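Local coordinates for protein afamin (Homo sapiens, PDB 6FAK) that carries hydrophobic molecules in body fluids, binding vitamin E and keeping lipidated Wnt proteins soluble and active, at residues N21-T26 / N133-L138; I217-L222 / K232-L237; H476-N481 / P487-L492. All coordinates share one frame; numbering follows the deposited sequence.

Contact 1. Residues N21-T26 / N133-L138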
loop_
_atom_site.group_PDB
_atom_site.type_symbol
_atom_site.label_atom_id
_atom_site.label_comp_id
_atom_site.label_asym_id
_atom_site.label_seq_id
_atom_site.Cartn_x
_atom_site.Cartn_y
_atom_site.Cartn_z
ATOM N N ASN A 21 15.442 0.641 -21.537
ATOM C CA ASN A 21 15.560 0.878 -20.079
ATOM C C ASN A 21 16.101 -0.330 -19.268
ATOM O O ASN A 21 15.945 -0.390 -18.067
ATOM C CB ASN A 21 14.203 1.351 -19.533
ATOM C CG ASN A 21 13.789 2.701 -20.105
ATOM O OD1 ASN A 21 14.318 3.747 -19.707
ATOM N ND2 ASN A 21 12.850 2.686 -21.051
ATOM N N ILE A 22 16.762 -1.258 -19.954
ATOM C CA ILE A 22 17.232 -2.516 -19.387
ATOM C C ILE A 22 18.134 -2.363 -18.148
ATOM O O ILE A 22 18.099 -3.212 -17.235
ATOM C CB ILE A 22 17.951 -3.345 -20.470
ATOM C CG1 ILE A 22 18.122 -4.811 -20.051
ATOM C CG2 ILE A 22 19.295 -2.721 -20.830
ATOM C CD1 ILE A 22 16.824 -5.562 -19.862
ATOM N N GLU A 23 18.922 -1.294 -18.121
ATOM C CA GLU A 23 19.787 -0.988 -17.002
ATOM C C GLU A 23 18.930 -0.663 -15.764
ATOM O O GLU A 23 19.093 -1.282 -14.712
ATOM C CB GLU A 23 20.768 0.156 -17.358
ATOM C CG GLU A 23 21.581 0.695 -16.180
ATOM C CD GLU A 23 22.719 1.643 -16.597
ATOM O OE1 GLU A 23 22.451 2.835 -16.891
ATOM O OE2 GLU A 23 23.891 1.205 -16.593
ATOM N N TYR A 24 17.987 0.252 -15.928
ATOM C CA TYR A 24 17.090 0.662 -14.857
ATOM C C TYR A 24 16.207 -0.488 -14.311
ATOM O O TYR A 24 16.017 -0.641 -13.108
ATOM C CB TYR A 24 16.211 1.834 -15.321
ATOM C CG TYR A 24 17.006 3.011 -15.861
ATOM C CD1 TYR A 24 17.872 3.735 -15.036
ATOM C CD2 TYR A 24 16.917 3.385 -17.214
ATOM C CE1 TYR A 24 18.622 4.802 -15.542
ATOM C CE2 TYR A 24 17.644 4.459 -17.717
ATOM C CZ TYR A 24 18.489 5.169 -16.877
ATOM O OH TYR A 24 19.219 6.229 -17.377
ATOM N N ILE A 25 15.649 -1.241 -15.236
ATOM C CA ILE A 25 14.837 -2.427 -14.977
ATOM C C ILE A 25 15.599 -3.472 -14.164
ATOM O O ILE A 25 15.048 -4.059 -13.205
ATOM C CB ILE A 25 14.351 -3.011 -16.324
ATOM C CG1 ILE A 25 13.291 -2.077 -16.938
ATOM C CG2 ILE A 25 13.821 -4.415 -16.200
ATOM C CD1 ILE A 25 12.961 -2.465 -18.368
ATOM N N THR A 26 16.837 -3.728 -14.552
ATOM C CA THR A 26 17.640 -4.730 -13.884
ATOM C C THR A 26 17.962 -4.352 -12.408
ATOM O O THR A 26 17.939 -5.204 -11.508
ATOM C CB THR A 26 18.957 -4.971 -14.670
ATOM O OG1 THR A 26 18.635 -5.470 -15.976
ATOM C CG2 THR A 26 19.797 -6.009 -13.984
ATOM N N ASN A 133 27.326 13.539 -14.258
ATOM C CA ASN A 133 26.989 12.111 -14.489
ATOM C C ASN A 133 25.533 11.770 -14.103
ATOM O O ASN A 133 25.253 11.323 -12.983
ATOM C CB ASN A 133 28.011 11.162 -13.812
ATOM C CG ASN A 133 28.339 11.543 -12.370
ATOM O OD1 ASN A 133 28.493 12.718 -12.039
ATOM N ND2 ASN A 133 28.475 10.536 -11.512
ATOM N N ARG A 134 24.621 11.997 -15.054
ATOM C CA ARG A 134 23.194 11.862 -14.832
ATOM C C ARG A 134 22.717 10.400 -14.753
ATOM O O ARG A 134 21.766 10.097 -14.027
ATOM C CB ARG A 134 22.456 12.571 -15.965
ATOM C CG ARG A 134 20.932 12.611 -15.862
ATOM C CD ARG A 134 20.271 13.037 -17.175
ATOM N NE ARG A 134 18.980 12.368 -17.380
ATOM C CZ ARG A 134 18.766 11.237 -18.071
ATOM N NH1 ARG A 134 19.766 10.620 -18.715
ATOM N NH2 ARG A 134 17.534 10.733 -18.148
ATOM N N GLU A 135 23.344 9.527 -15.541
ATOM C CA GLU A 135 23.015 8.111 -15.581
ATOM C C GLU A 135 23.409 7.504 -14.226
ATOM O O GLU A 135 22.618 6.775 -13.613
ATOM C CB GLU A 135 23.747 7.409 -16.744
ATOM C CG GLU A 135 22.872 6.549 -17.651
ATOM C CD GLU A 135 23.650 5.970 -18.840
ATOM O OE1 GLU A 135 24.723 5.367 -18.610
ATOM O OE2 GLU A 135 23.199 6.110 -20.006
ATOM N N SER A 136 24.603 7.827 -13.741
ATOM C CA SER A 136 25.027 7.377 -12.408
ATOM C C SER A 136 24.125 7.816 -11.254
ATOM O O SER A 136 23.929 7.049 -10.303
ATOM C CB SER A 136 26.437 7.828 -12.093
ATOM O OG SER A 136 26.866 7.256 -10.860
ATOM N N LEU A 137 23.592 9.037 -11.328
ATOM C CA LEU A 137 22.772 9.580 -10.255
ATOM C C LEU A 137 21.442 8.879 -10.222
ATOM O O LEU A 137 20.970 8.509 -9.166
ATOM C CB LEU A 137 22.541 11.077 -10.435
ATOM C CG LEU A 137 21.798 11.756 -9.273
ATOM C CD1 LEU A 137 22.789 12.206 -8.213
ATOM C CD2 LEU A 137 20.941 12.918 -9.755
ATOM N N LEU A 138 20.817 8.748 -11.373
ATOM C CA LEU A 138 19.540 8.093 -11.471
ATOM C C LEU A 138 19.680 6.596 -11.150
ATOM O O LEU A 138 18.790 6.036 -10.526
ATOM C CB LEU A 138 18.916 8.312 -12.856
ATOM C CG LEU A 138 17.386 8.175 -12.983
ATOM C CD1 LEU A 138 16.757 9.395 -13.646
ATOM C CD2 LEU A 138 16.978 6.907 -13.725
#
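Tyr24 and Leu138 make the apolar part of this contact, and they show how one aromatic side chain can span two helices whose backbones stand well apart. Methyl CD2 of Leu138 touches the phenol ring obliquely, 3.2 Å from CE1 of Tyr24 and 3.5 Å from its CD1. The approach is tight for two carbons, and the exact placing of this methyl is somewhat doubtful. The two side chains run at about a right angle to each other. The tyrosine reaches across because its CG stands anti to the carbonyl carbon (chi1 -54°), which carries the ring out from 22-26 toward helix 134-148. At the far end of the ring, the hydroxyl rests on the aliphatic part of Glu135, with OH of Tyr24 3.7 Å from CG of Glu135. Cutting Tyr24 back to an alanine is likely to open a gap between the helices, leaving CD2 of Leu138 without the ring and CG of Glu135 without the hydroxyl it touches.

The polar part brings like charges together. OE1 of Glu23 comes within 3.8 Å of OE1 of Glu135, their carboxylate planes turned 78° apart, an approach that would probably be mildly unfavourable by itself. OE1 of Glu23 also accepts a hydrogen bond from Asn139, one residue beyond 133-138, which gives that oxygen a partner on the opposing helix and probably offsets some of the repulsion.

Helices 22-33 and 134-148 run nearly parallel here, the axes of their short segments 11.7 Å apart at closest and inclined at 22°, in the all-helical first albumin domain. Tyr24 also meets Leu142 farther along helix 134-148 and Leu158 of helix 154-171, while Ile22 and Thr26 pack on Val50 and Leu45 of helix 39-58, and Ile25 touches Ile257 of helix 253-268.

Contact 2. Residues I217-L222 / K232-L237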
loop_
_atom_site.group_PDB
_atom_site.type_symbol
_atom_site.label_atom_id
_atom_site.label_comp_id
_atom_site.label_asym_id
_atom_site.label_seq_id
_atom_site.Cartn_x
_atom_site.Cartn_y
_atom_site.Cartn_z
ATOM N N ILE A 217 -12.235 -7.415 -6.571
ATOM C CA ILE A 217 -11.688 -6.087 -6.386
ATOM C C ILE A 217 -11.599 -5.344 -7.717
ATOM O O ILE A 217 -11.954 -4.197 -7.769
ATOM C CB ILE A 217 -10.266 -6.097 -5.743
ATOM C CG1 ILE A 217 -10.338 -6.597 -4.321
ATOM C CG2 ILE A 217 -9.624 -4.692 -5.763
ATOM C CD1 ILE A 217 -8.961 -6.764 -3.703
ATOM N N TYR A 218 -11.104 -6.000 -8.769
ATOM C CA TYR A 218 -10.892 -5.352 -10.051
ATOM C C TYR A 218 -12.230 -5.113 -10.744
ATOM O O TYR A 218 -12.417 -4.117 -11.466
ATOM C CB TYR A 218 -9.911 -6.140 -10.979
ATOM C CG TYR A 218 -8.758 -6.915 -10.323
ATOM C CD1 TYR A 218 -7.890 -6.292 -9.412
ATOM C CD2 TYR A 218 -8.488 -8.247 -10.675
ATOM C CE1 TYR A 218 -6.840 -7.014 -8.812
ATOM C CE2 TYR A 218 -7.421 -8.953 -10.124
ATOM C CZ TYR A 218 -6.601 -8.346 -9.172
ATOM O OH TYR A 218 -5.578 -9.080 -8.578
ATOM N N ILE A 219 -13.176 -6.030 -10.572
ATOM C CA ILE A 219 -14.512 -5.808 -11.143
ATOM C C ILE A 219 -15.089 -4.567 -10.511
ATOM O O ILE A 219 -15.637 -3.685 -11.212
ATOM C CB ILE A 219 -15.479 -7.003 -10.943
ATOM C CG1 ILE A 219 -15.020 -8.249 -11.720
ATOM C CG2 ILE A 219 -16.903 -6.602 -11.387
ATOM C CD1 ILE A 219 -15.618 -9.557 -11.209
ATOM N N ALA A 220 -14.978 -4.475 -9.184
ATOM C CA ALA A 220 -15.589 -3.330 -8.498
ATOM C C ALA A 220 -14.943 -2.011 -8.916
ATOM O O ALA A 220 -15.654 -1.106 -9.224
ATOM C CB ALA A 220 -15.571 -3.485 -6.985
ATOM N N ILE A 221 -13.598 -1.934 -8.959
ATOM C CA ILE A 221 -12.881 -0.696 -9.298
ATOM C C ILE A 221 -13.111 -0.290 -10.755
ATOM O O ILE A 221 -13.373 0.896 -11.056
ATOM C CB ILE A 221 -11.350 -0.829 -9.086
ATOM C CG1 ILE A 221 -11.009 -0.910 -7.594
ATOM C CG2 ILE A 221 -10.583 0.369 -9.694
ATOM C CD1 ILE A 221 -9.589 -1.408 -7.329
ATOM N N LEU A 222 -12.939 -1.248 -11.673
ATOM C CA LEU A 222 -13.140 -0.944 -13.111
ATOM C C LEU A 222 -14.595 -0.538 -13.478
ATOM O O LEU A 222 -14.845 0.309 -14.377
ATOM C CB LEU A 222 -12.619 -2.098 -13.940
ATOM C CG LEU A 222 -11.117 -2.434 -13.813
ATOM C CD1 LEU A 222 -10.755 -3.715 -14.513
ATOM C CD2 LEU A 222 -10.300 -1.283 -14.412
ATOM N N LYS A 232 -19.165 -8.038 -20.966
ATOM C CA LYS A 232 -18.198 -8.905 -21.604
ATOM C C LYS A 232 -16.825 -8.248 -21.757
ATOM O O LYS A 232 -15.800 -8.895 -21.531
ATOM C CB LYS A 232 -18.724 -9.430 -22.951
ATOM C CG LYS A 232 -19.743 -10.501 -22.761
ATOM C CD LYS A 232 -20.305 -11.028 -24.092
ATOM C CE LYS A 232 -19.315 -11.704 -25.061
ATOM N NZ LYS A 232 -18.804 -13.034 -24.644
ATOM N N GLU A 233 -16.795 -6.974 -22.163
ATOM C CA GLU A 233 -15.554 -6.221 -22.306
ATOM C C GLU A 233 -14.871 -6.007 -20.919
ATOM O O GLU A 233 -13.676 -6.144 -20.830
ATOM C CB GLU A 233 -15.800 -4.870 -22.962
ATOM C CG GLU A 233 -14.547 -4.155 -23.400
ATOM C CD GLU A 233 -13.763 -4.946 -24.450
ATOM O OE1 GLU A 233 -14.306 -5.197 -25.555
ATOM O OE2 GLU A 233 -12.604 -5.325 -24.167
ATOM N N LEU A 234 -15.652 -5.682 -19.897
ATOM C CA LEU A 234 -15.170 -5.606 -18.506
ATOM C C LEU A 234 -14.518 -6.922 -18.036
ATOM O O LEU A 234 -13.395 -6.934 -17.474
ATOM C CB LEU A 234 -16.332 -5.197 -17.604
ATOM C CG LEU A 234 -16.211 -4.936 -16.096
ATOM C CD1 LEU A 234 -16.221 -6.180 -15.301
ATOM C CD2 LEU A 234 -14.972 -4.146 -15.795
ATOM N N ILE A 235 -15.187 -8.042 -18.275
ATOM C CA ILE A 235 -14.614 -9.338 -17.891
ATOM C C ILE A 235 -13.309 -9.579 -18.623
ATOM O O ILE A 235 -12.333 -9.976 -18.015
ATOM C CB ILE A 235 -15.589 -10.531 -18.046
ATOM C CG1 ILE A 235 -16.733 -10.388 -17.054
ATOM C CG2 ILE A 235 -14.882 -11.871 -17.895
ATOM C CD1 ILE A 235 -16.365 -10.263 -15.602
ATOM N N SER A 236 -13.256 -9.233 -19.889
ATOM C CA SER A 236 -12.035 -9.357 -20.653
ATOM C C SER A 236 -10.876 -8.501 -20.084
ATOM O O SER A 236 -9.724 -8.977 -19.963
ATOM C CB SER A 236 -12.316 -9.006 -22.124
ATOM O OG SER A 236 -11.165 -9.260 -22.878
ATOM N N LEU A 237 -11.210 -7.280 -19.676
ATOM C CA LEU A 237 -10.246 -6.355 -19.093
ATOM C C LEU A 237 -9.776 -6.861 -17.724
ATOM O O LEU A 237 -8.591 -6.788 -17.411
ATOM C CB LEU A 237 -10.851 -4.962 -18.983
ATOM C CG LEU A 237 -10.022 -3.802 -18.475
ATOM C CD1 LEU A 237 -8.752 -3.639 -19.317
ATOM C CD2 LEU A 237 -10.846 -2.529 -18.449
#
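Leu234 is the first residue of 232-237 to meet the facing helix, and it does so with both of its methyl groups. CD1 of Leu234 lies 4.0 Å from CG2 of Ile219, the two side chains crossing at about a right angle, while CD2 of Leu234 presses on CB of Leu222 at 3.6 Å. With its CG opposite the backbone N (chi1 -176°), the leucine sends this fork between Ile219 and Leu222, one helical turn apart. This is helix-on-helix packing within the all-helical albumin fold: helices 216-225 and 231-250, consecutive in the chain, cross here at 127°, the axes of the two short segments 10.1 Å apart at closest. Both belong to the part of the second albumin domain that forms the binding pocket for hydrophobic ligands, and a tetraethylene glycol molecule, probably from the crystallisation liquor, lies about 4 Å from the side chain of Leu222. One turn on, Leu237 receives the tip of Leu222, whose CD1 is 4.0 Å from CG of Leu237 and 4.1 Å from its CD2. Beyond the segment, Val238 continues the apolar seam by touching both Ile219 and Leu222, while Phe335 of helix 326-339 packs on Leu234.

Contact 3. Residues H476-N481 / P487-L492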
loop_
_atom_site.group_PDB
_atom_site.type_symbol
_atom_site.label_atom_id
_atom_site.label_comp_id
_atom_site.label_asym_id
_atom_site.label_seq_id
_atom_site.Cartn_x
_atom_site.Cartn_y
_atom_site.Cartn_z
ATOM N N HIS A 476 -6.424 -13.630 13.531
ATOM C CA HIS A 476 -7.789 -13.986 13.133
ATOM C C HIS A 476 -8.341 -12.885 12.181
ATOM O O HIS A 476 -8.901 -13.198 11.111
ATOM C CB HIS A 476 -8.713 -14.166 14.354
ATOM C CG HIS A 476 -10.108 -14.471 13.961
ATOM N ND1 HIS A 476 -10.483 -15.724 13.520
ATOM C CD2 HIS A 476 -11.171 -13.656 13.747
ATOM C CE1 HIS A 476 -11.742 -15.677 13.112
ATOM N NE2 HIS A 476 -12.177 -14.435 13.232
ATOM N N CYS A 477 -8.215 -11.614 12.554
ATOM C CA CYS A 477 -8.689 -10.565 11.694
ATOM C C CYS A 477 -7.951 -10.490 10.352
ATOM O O CYS A 477 -8.579 -10.142 9.324
ATOM C CB CYS A 477 -8.692 -9.209 12.379
ATOM S SG CYS A 477 -9.904 -9.101 13.708
ATOM N N CYS A 478 -6.648 -10.760 10.353
ATOM C CA CYS A 478 -5.899 -10.745 9.117
ATOM C C CYS A 478 -6.286 -11.844 8.151
ATOM O O CYS A 478 -6.193 -11.646 6.977
ATOM C CB CYS A 478 -4.400 -10.838 9.353
ATOM S SG CYS A 478 -3.740 -9.278 9.937
ATOM N N LYS A 479 -6.671 -13.011 8.644
ATOM C CA LYS A 479 -6.768 -14.161 7.762
ATOM C C LYS A 479 -8.209 -14.559 7.400
ATOM O O LYS A 479 -8.391 -15.332 6.498
ATOM C CB LYS A 479 -5.943 -15.346 8.333
ATOM C CG LYS A 479 -6.646 -16.222 9.349
ATOM C CD LYS A 479 -5.934 -17.569 9.553
ATOM C CE LYS A 479 -4.671 -17.473 10.395
ATOM N NZ LYS A 479 -4.966 -17.375 11.856
ATOM N N THR A 480 -9.194 -13.995 8.094
ATOM C CA THR A 480 -10.585 -14.361 7.917
ATOM C C THR A 480 -11.342 -13.099 7.512
ATOM O O THR A 480 -11.667 -12.224 8.350
ATOM C CB THR A 480 -11.200 -14.988 9.198
ATOM O OG1 THR A 480 -10.181 -15.646 9.970
ATOM C CG2 THR A 480 -12.327 -15.981 8.845
ATOM N N ASN A 481 -11.508 -13.004 6.194
ATOM C CA ASN A 481 -12.546 -12.243 5.496
ATOM C C ASN A 481 -11.972 -10.886 5.102
ATOM O O ASN A 481 -11.800 -10.002 5.933
ATOM C CB ASN A 481 -13.862 -12.117 6.297
ATOM C CG ASN A 481 -15.096 -11.999 5.396
ATOM O OD1 ASN A 481 -15.034 -11.476 4.262
ATOM N ND2 ASN A 481 -16.231 -12.495 5.897
ATOM N N PRO A 487 -13.952 -3.816 9.930
ATOM C CA PRO A 487 -14.879 -4.107 11.058
ATOM C C PRO A 487 -14.366 -5.101 12.131
ATOM O O PRO A 487 -14.619 -4.889 13.307
ATOM C CB PRO A 487 -16.126 -4.653 10.372
ATOM C CG PRO A 487 -16.073 -4.105 8.976
ATOM C CD PRO A 487 -14.635 -3.879 8.612
ATOM N N CYS A 488 -13.654 -6.140 11.716
ATOM C CA CYS A 488 -13.043 -7.104 12.624
ATOM C C CYS A 488 -12.009 -6.436 13.576
ATOM O O CYS A 488 -12.092 -6.605 14.809
ATOM C CB CYS A 488 -12.357 -8.219 11.845
ATOM S SG CYS A 488 -11.792 -9.559 12.886
ATOM N N PHE A 489 -11.068 -5.705 12.988
ATOM C CA PHE A 489 -10.084 -4.922 13.732
ATOM C C PHE A 489 -10.708 -3.945 14.743
ATOM O O PHE A 489 -10.229 -3.854 15.880
ATOM C CB PHE A 489 -9.132 -4.192 12.793
ATOM C CG PHE A 489 -7.960 -5.022 12.430
ATOM C CD1 PHE A 489 -6.944 -5.231 13.363
ATOM C CD2 PHE A 489 -7.888 -5.674 11.218
ATOM C CE1 PHE A 489 -5.868 -6.060 13.072
ATOM C CE2 PHE A 489 -6.783 -6.507 10.904
ATOM C CZ PHE A 489 -5.770 -6.693 11.831
ATOM N N GLU A 490 -11.802 -3.280 14.330
ATOM C CA GLU A 490 -12.572 -2.367 15.199
ATOM C C GLU A 490 -13.210 -3.054 16.395
ATOM O O GLU A 490 -13.492 -2.393 17.362
ATOM C CB GLU A 490 -13.700 -1.627 14.427
ATOM C CG GLU A 490 -13.303 -0.776 13.208
ATOM C CD GLU A 490 -12.209 0.225 13.454
ATOM O OE1 GLU A 490 -12.221 0.877 14.519
ATOM O OE2 GLU A 490 -11.345 0.386 12.565
ATOM N N SER A 491 -13.454 -4.347 16.322
ATOM C CA SER A 491 -14.014 -5.085 17.412
ATOM C C SER A 491 -13.007 -5.602 18.466
ATOM O O SER A 491 -13.437 -6.126 19.474
ATOM C CB SER A 491 -14.818 -6.266 16.865
ATOM O OG SER A 491 -13.973 -7.375 16.512
ATOM N N LEU A 492 -11.700 -5.496 18.210
ATOM C CA LEU A 492 -10.687 -6.116 19.056
ATOM C C LEU A 492 -10.521 -5.379 20.371
ATOM O O LEU A 492 -10.617 -4.196 20.421
ATOM C CB LEU A 492 -9.332 -6.176 18.345
ATOM C CG LEU A 492 -9.258 -7.049 17.091
ATOM C CD1 LEU A 492 -7.828 -7.161 16.569
ATOM C CD2 LEU A 492 -9.849 -8.435 17.317
#
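A covalent bond joins the two segments: SG of Cys477 and SG of Cys488 form a disulfide 2.1 Å long, with a torsion of -72° about the S-S bond. The two cysteines reach it differently. In Cys477 the sulfur stands anti to the carbonyl carbon, whereas in Cys488 it lies opposite the backbone N (chi1 -172°), and with these settings the sulfurs meet between backbones whose CA atoms are 5.6 Å apart.

The residue following Cys488 uses its ring to pack against this bridge. CB of Cys477 sits over one face of Phe489, 3.8 Å from the ring centroid and 19° off the normal, a CH-pi contact displaced toward the rim near CE2. SG of Cys477 is farther above the ring. A second sulfur comes in from the side, with SG of Cys478 lying in the ring plane at the edge, 3.8 Å from CZ of Phe489. Adjacent cysteines thus grip one phenylalanine by face and by edge. Leu492 packs on the Cys477 end of the bridge, its CD2 3.7 Å from SG of Cys477.

Within 487-492, OG of Ser491 donates to the carbonyl O of Cys488 at 2.7 Å, in the carbonyl plane and on a lone pair. The backbone N of Ser491 uses the same oxygen, so two donors hold the turn next to the bridging cysteine. Phe489 also stacks with Phe458 of helix 446-462, and Leu492 packs on Val474 of helix 472-479.

SG of Cys478 is itself bonded to Cys462, which ties helix 472-479 to helix 446-462. Two neighbouring cysteines, each bridged to a different helix, form the paired-disulfide motif characteristic of the albumin family, here in the third albumin domain.

Each contact pairs two helices in a different albumin domain, and no element is shared. Contact 2 is the buried one, made wholly of aliphatic groups and set within the hydrophobic-ligand region. Contact 1 lies at the surface, where a tyrosine and a leucine can pack beside two glutamates whose like charges come close. Contact 3, partly buried, differs in kind: a disulfide fixes its short helices, with an aromatic ring packed against the sulfurs. Contacts 1 and 3 stand on opposite sides of the chain's centre, their centres 43 Å apart, whereas contacts 2 and 3 approach to about 10 Å between nearest atoms without touching.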